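Local structure of thermoresistant glucokinase (Janibacter sp. HTCC2649, 4EUN) at residues T29-T43 against A98-L111. The protein probably phosphorylates gluconate at the expense of ATP, as a gluconokinase-type carbohydrate kinase with a P-loop. Numbering follows the deposited sequence. Where two conformers were deposited one is given.
With SO4 (sulfate ion), chain B.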
# COMPACT_ATOMS: atom_id res chain seq x y z
N THR A 29 9.76 -6.91 -17.41
CA THR A 29 9.15 -6.33 -16.23
C THR A 29 9.83 -6.90 -15.00
O THR A 29 10.42 -7.97 -15.05
CB THR A 29 7.63 -6.55 -16.18
OG1 THR A 29 7.34 -7.95 -16.18
CG2 THR A 29 6.97 -5.90 -17.39
N ARG A 30 9.75 -6.16 -13.90
CA ARG A 30 10.36 -6.61 -12.65
C ARG A 30 9.28 -6.72 -11.59
O ARG A 30 8.31 -5.95 -11.59
CB ARG A 30 11.42 -5.62 -12.18
CG ARG A 30 12.57 -5.43 -13.15
CD ARG A 30 13.37 -6.72 -13.32
NE ARG A 30 13.96 -7.14 -12.05
CZ ARG A 30 15.12 -6.69 -11.57
NH1 ARG A 30 15.82 -5.79 -12.25
NH2 ARG A 30 15.57 -7.12 -10.40
N HIS A 31 9.45 -7.67 -10.68
CA HIS A 31 8.46 -7.92 -9.66
C HIS A 31 9.15 -8.25 -8.36
O HIS A 31 9.86 -9.25 -8.26
CB HIS A 31 7.50 -9.02 -10.12
CG HIS A 31 6.93 -8.74 -11.48
ND1 HIS A 31 5.84 -7.91 -11.65
CD2 HIS A 31 7.35 -9.07 -12.72
CE1 HIS A 31 5.60 -7.77 -12.94
NE2 HIS A 31 6.49 -8.47 -13.61
N VAL A 32 8.94 -7.38 -7.38
CA VAL A 32 9.67 -7.45 -6.12
C VAL A 32 8.68 -7.73 -5.01
O VAL A 32 7.58 -7.20 -5.00
CB VAL A 32 10.40 -6.11 -5.83
CG1 VAL A 32 11.20 -6.19 -4.54
CG2 VAL A 32 11.31 -5.74 -7.00
N VAL A 33 9.08 -8.59 -4.07
CA VAL A 33 8.29 -8.84 -2.88
C VAL A 33 9.13 -8.50 -1.66
O VAL A 33 10.23 -9.03 -1.51
CB VAL A 33 7.82 -10.32 -2.79
CG1 VAL A 33 7.15 -10.59 -1.44
CG2 VAL A 33 6.87 -10.64 -3.93
N VAL A 34 8.62 -7.60 -0.82
CA VAL A 34 9.28 -7.29 0.45
C VAL A 34 8.58 -8.15 1.48
O VAL A 34 7.40 -7.98 1.74
CB VAL A 34 9.13 -5.81 0.84
CG1 VAL A 34 9.95 -5.53 2.11
CG2 VAL A 34 9.60 -4.91 -0.32
N MET A 35 9.34 -9.05 2.09
CA MET A 35 8.77 -10.04 2.98
C MET A 35 9.32 -9.81 4.38
O MET A 35 10.50 -9.56 4.55
CB MET A 35 9.13 -11.44 2.46
CG MET A 35 9.15 -12.52 3.50
SD MET A 35 9.60 -14.12 2.79
CE MET A 35 11.33 -13.92 2.38
N GLY A 36 8.45 -9.85 5.38
CA GLY A 36 8.89 -9.72 6.76
C GLY A 36 7.68 -9.66 7.65
O GLY A 36 6.58 -9.41 7.18
N VAL A 37 7.86 -9.89 8.95
CA VAL A 37 6.71 -9.87 9.84
C VAL A 37 6.14 -8.46 10.00
O VAL A 37 6.77 -7.48 9.60
CB VAL A 37 7.04 -10.47 11.22
CG1 VAL A 37 7.62 -11.86 11.06
CG2 VAL A 37 8.00 -9.57 11.99
N SER A 38 4.94 -8.36 10.56
CA SER A 38 4.34 -7.07 10.87
C SER A 38 5.23 -6.26 11.81
O SER A 38 5.73 -6.78 12.81
CB SER A 38 2.97 -7.26 11.52
OG SER A 38 2.05 -7.84 10.62
N GLY A 39 5.40 -4.98 11.50
CA GLY A 39 6.16 -4.10 12.36
C GLY A 39 7.64 -4.12 12.05
O GLY A 39 8.45 -3.57 12.79
N SER A 40 8.00 -4.77 10.94
CA SER A 40 9.39 -4.84 10.51
C SER A 40 9.80 -3.63 9.67
O SER A 40 10.99 -3.33 9.54
CB SER A 40 9.67 -6.15 9.77
OG SER A 40 8.84 -6.29 8.63
N GLY A 41 8.81 -2.93 9.11
CA GLY A 41 9.08 -1.72 8.34
C GLY A 41 9.00 -1.93 6.83
O GLY A 41 9.61 -1.19 6.06
N LYS A 42 8.23 -2.94 6.42
CA LYS A 42 8.17 -3.34 5.01
C LYS A 42 7.60 -2.25 4.12
O LYS A 42 8.05 -2.06 2.98
CB LYS A 42 7.31 -4.59 4.84
CG LYS A 42 7.86 -5.84 5.46
CD LYS A 42 6.96 -7.00 5.08
CE LYS A 42 5.51 -6.75 5.50
NZ LYS A 42 5.35 -6.91 6.96
N THR A 43 6.58 -1.56 4.62
CA THR A 43 5.93 -0.52 3.84
C THR A 43 6.91 0.61 3.51
O THR A 43 6.98 1.06 2.37
CB THR A 43 4.68 0.03 4.55
OG1 THR A 43 3.74 -1.04 4.72
CG2 THR A 43 4.04 1.14 3.73
N ALA A 98 2.44 -7.78 -15.33
CA ALA A 98 3.53 -8.12 -16.25
C ALA A 98 3.10 -8.12 -17.71
O ALA A 98 3.79 -7.59 -18.59
CB ALA A 98 4.13 -9.49 -15.87
N ASP A 99 1.95 -8.74 -17.97
CA ASP A 99 1.47 -8.87 -19.34
C ASP A 99 1.20 -7.50 -19.96
O ASP A 99 1.29 -7.34 -21.18
CB ASP A 99 0.20 -9.72 -19.39
CG ASP A 99 0.51 -11.21 -19.41
OD1 ASP A 99 1.64 -11.58 -19.79
OD2 ASP A 99 -0.38 -12.00 -19.04
N ALA A 100 0.87 -6.53 -19.12
CA ALA A 100 0.56 -5.18 -19.62
C ALA A 100 1.78 -4.27 -19.51
O ALA A 100 1.67 -3.06 -19.73
CB ALA A 100 -0.61 -4.59 -18.85
N GLY A 101 2.93 -4.84 -19.14
CA GLY A 101 4.17 -4.09 -19.12
C GLY A 101 4.43 -3.35 -17.82
O GLY A 101 5.36 -2.53 -17.75
N VAL A 102 3.66 -3.67 -16.79
CA VAL A 102 3.74 -2.97 -15.51
C VAL A 102 4.60 -3.75 -14.50
O VAL A 102 4.34 -4.92 -14.23
CB VAL A 102 2.34 -2.74 -14.90
CG1 VAL A 102 2.44 -1.96 -13.60
CG2 VAL A 102 1.42 -2.01 -15.87
N SER A 103 5.61 -3.09 -13.95
CA SER A 103 6.47 -3.68 -12.92
C SER A 103 5.90 -3.36 -11.54
O SER A 103 5.27 -2.31 -11.35
CB SER A 103 7.89 -3.12 -13.03
OG SER A 103 8.51 -3.56 -14.23
N THR A 104 6.13 -4.25 -10.58
CA THR A 104 5.44 -4.18 -9.30
C THR A 104 6.36 -4.43 -8.10
O THR A 104 7.39 -5.09 -8.22
CB THR A 104 4.30 -5.22 -9.21
OG1 THR A 104 4.85 -6.54 -9.26
CG2 THR A 104 3.31 -5.04 -10.38
N ILE A 105 5.97 -3.88 -6.94
CA ILE A 105 6.57 -4.24 -5.66
C ILE A 105 5.46 -4.37 -4.63
O ILE A 105 4.62 -3.47 -4.48
CB ILE A 105 7.67 -3.24 -5.22
CG1 ILE A 105 8.31 -3.68 -3.90
CG2 ILE A 105 7.13 -1.79 -5.12
CD1 ILE A 105 9.62 -2.94 -3.62
N ILE A 106 5.42 -5.50 -3.93
CA ILE A 106 4.38 -5.73 -2.94
C ILE A 106 5.01 -6.06 -1.60
O ILE A 106 6.09 -6.65 -1.53
CB ILE A 106 3.42 -6.86 -3.36
CG1 ILE A 106 4.12 -8.21 -3.40
CG2 ILE A 106 2.78 -6.55 -4.72
CD1 ILE A 106 3.19 -9.35 -3.78
N THR A 107 4.32 -5.69 -0.52
CA THR A 107 4.74 -6.11 0.81
C THR A 107 3.96 -7.35 1.22
O THR A 107 2.74 -7.38 1.05
CB THR A 107 4.46 -5.02 1.84
OG1 THR A 107 3.10 -4.57 1.68
CG2 THR A 107 5.38 -3.83 1.61
N CYS A 108 4.66 -8.36 1.74
CA CYS A 108 4.03 -9.57 2.27
C CYS A 108 4.48 -9.82 3.70
O CYS A 108 5.62 -9.52 4.06
CB CYS A 108 4.43 -10.80 1.46
SG CYS A 108 3.76 -10.87 -0.19
N SER A 109 3.62 -10.42 4.51
CA SER A 109 4.03 -10.94 5.82
C SER A 109 4.90 -12.19 5.62
O SER A 109 5.45 -12.41 4.54
CB SER A 109 2.80 -11.27 6.66
OG SER A 109 1.86 -12.00 5.91
N ALA A 110 5.05 -13.00 6.67
CA ALA A 110 5.97 -14.14 6.63
C ALA A 110 5.59 -15.14 5.55
O ALA A 110 4.42 -15.49 5.40
CB ALA A 110 6.03 -14.82 7.96
N LEU A 111 6.58 -15.62 4.80
CA LEU A 111 6.32 -16.63 3.80
C LEU A 111 7.23 -17.84 3.96
O LEU A 111 8.43 -17.71 4.24
CB LEU A 111 6.58 -16.06 2.41
CG LEU A 111 5.81 -14.80 2.03
CD1 LEU A 111 6.36 -14.27 0.73
CD2 LEU A 111 4.34 -15.12 1.91
S SO4 B . 5.25 -3.20 8.38
O1 SO4 B . 5.89 -4.47 8.08
O2 SO4 B . 4.05 -3.46 9.16
O3 SO4 B . 4.90 -2.52 7.14
O4 SO4 B . 6.14 -2.34 9.15
O HOH W 1 5.56 -7.62 -6.93
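Strands 31-35 and 104-108 run parallel in register, from His-31 beside Thr-104 to Met-35 beside Cys-108. A backbone ladder joins them, starting with Thr-104 N to Arg-30 O at 2.9 Å and ending with Gly-36 N to Cys-108 O at 3.1 Å. Before the ladder, Arg-30 N bonds almost straight to Ser-103 OG (2.9 Å, 171°).

The His-31 ring is held at two nitrogens. Thr-104 OG1 lies at the ring edge, in plane, and hydrogen-bonds with ND1 (2.9 Å); NE2 hydrogen-bonds with Thr-29 OG1. This fixes the ring's rotation, and Ala-98 CB touches NE2. A water links Thr-104 OG1 to Val-32 O. On the face of His-31 and Thr-104, Val-33 CG2 lies alongside Ile-106 CG1, and Val-33 CG1 meets Cys-108 SG at 3.6 Å. On the other face, Ile-105 CD1 touches both Val-32 CG1 (3.7 Å) and Val-34 CG2; helix 42-53 covers this side.

Past the strands, the Lys-42 chain bends at chi3 (-57°) and chi4 (-74°) and passes Cys-108 O. Its NZ hydrogen-bonds to Gly-36 O at 2.8 Å and to sulfate O1 at 2.7 Å. Backbone amides of Gly-39, Gly-41 and Thr-43 also bond the sulfate. This strand-loop-helix fits a Walker A P-loop, with sulfate probably marking a nucleotide phosphate site.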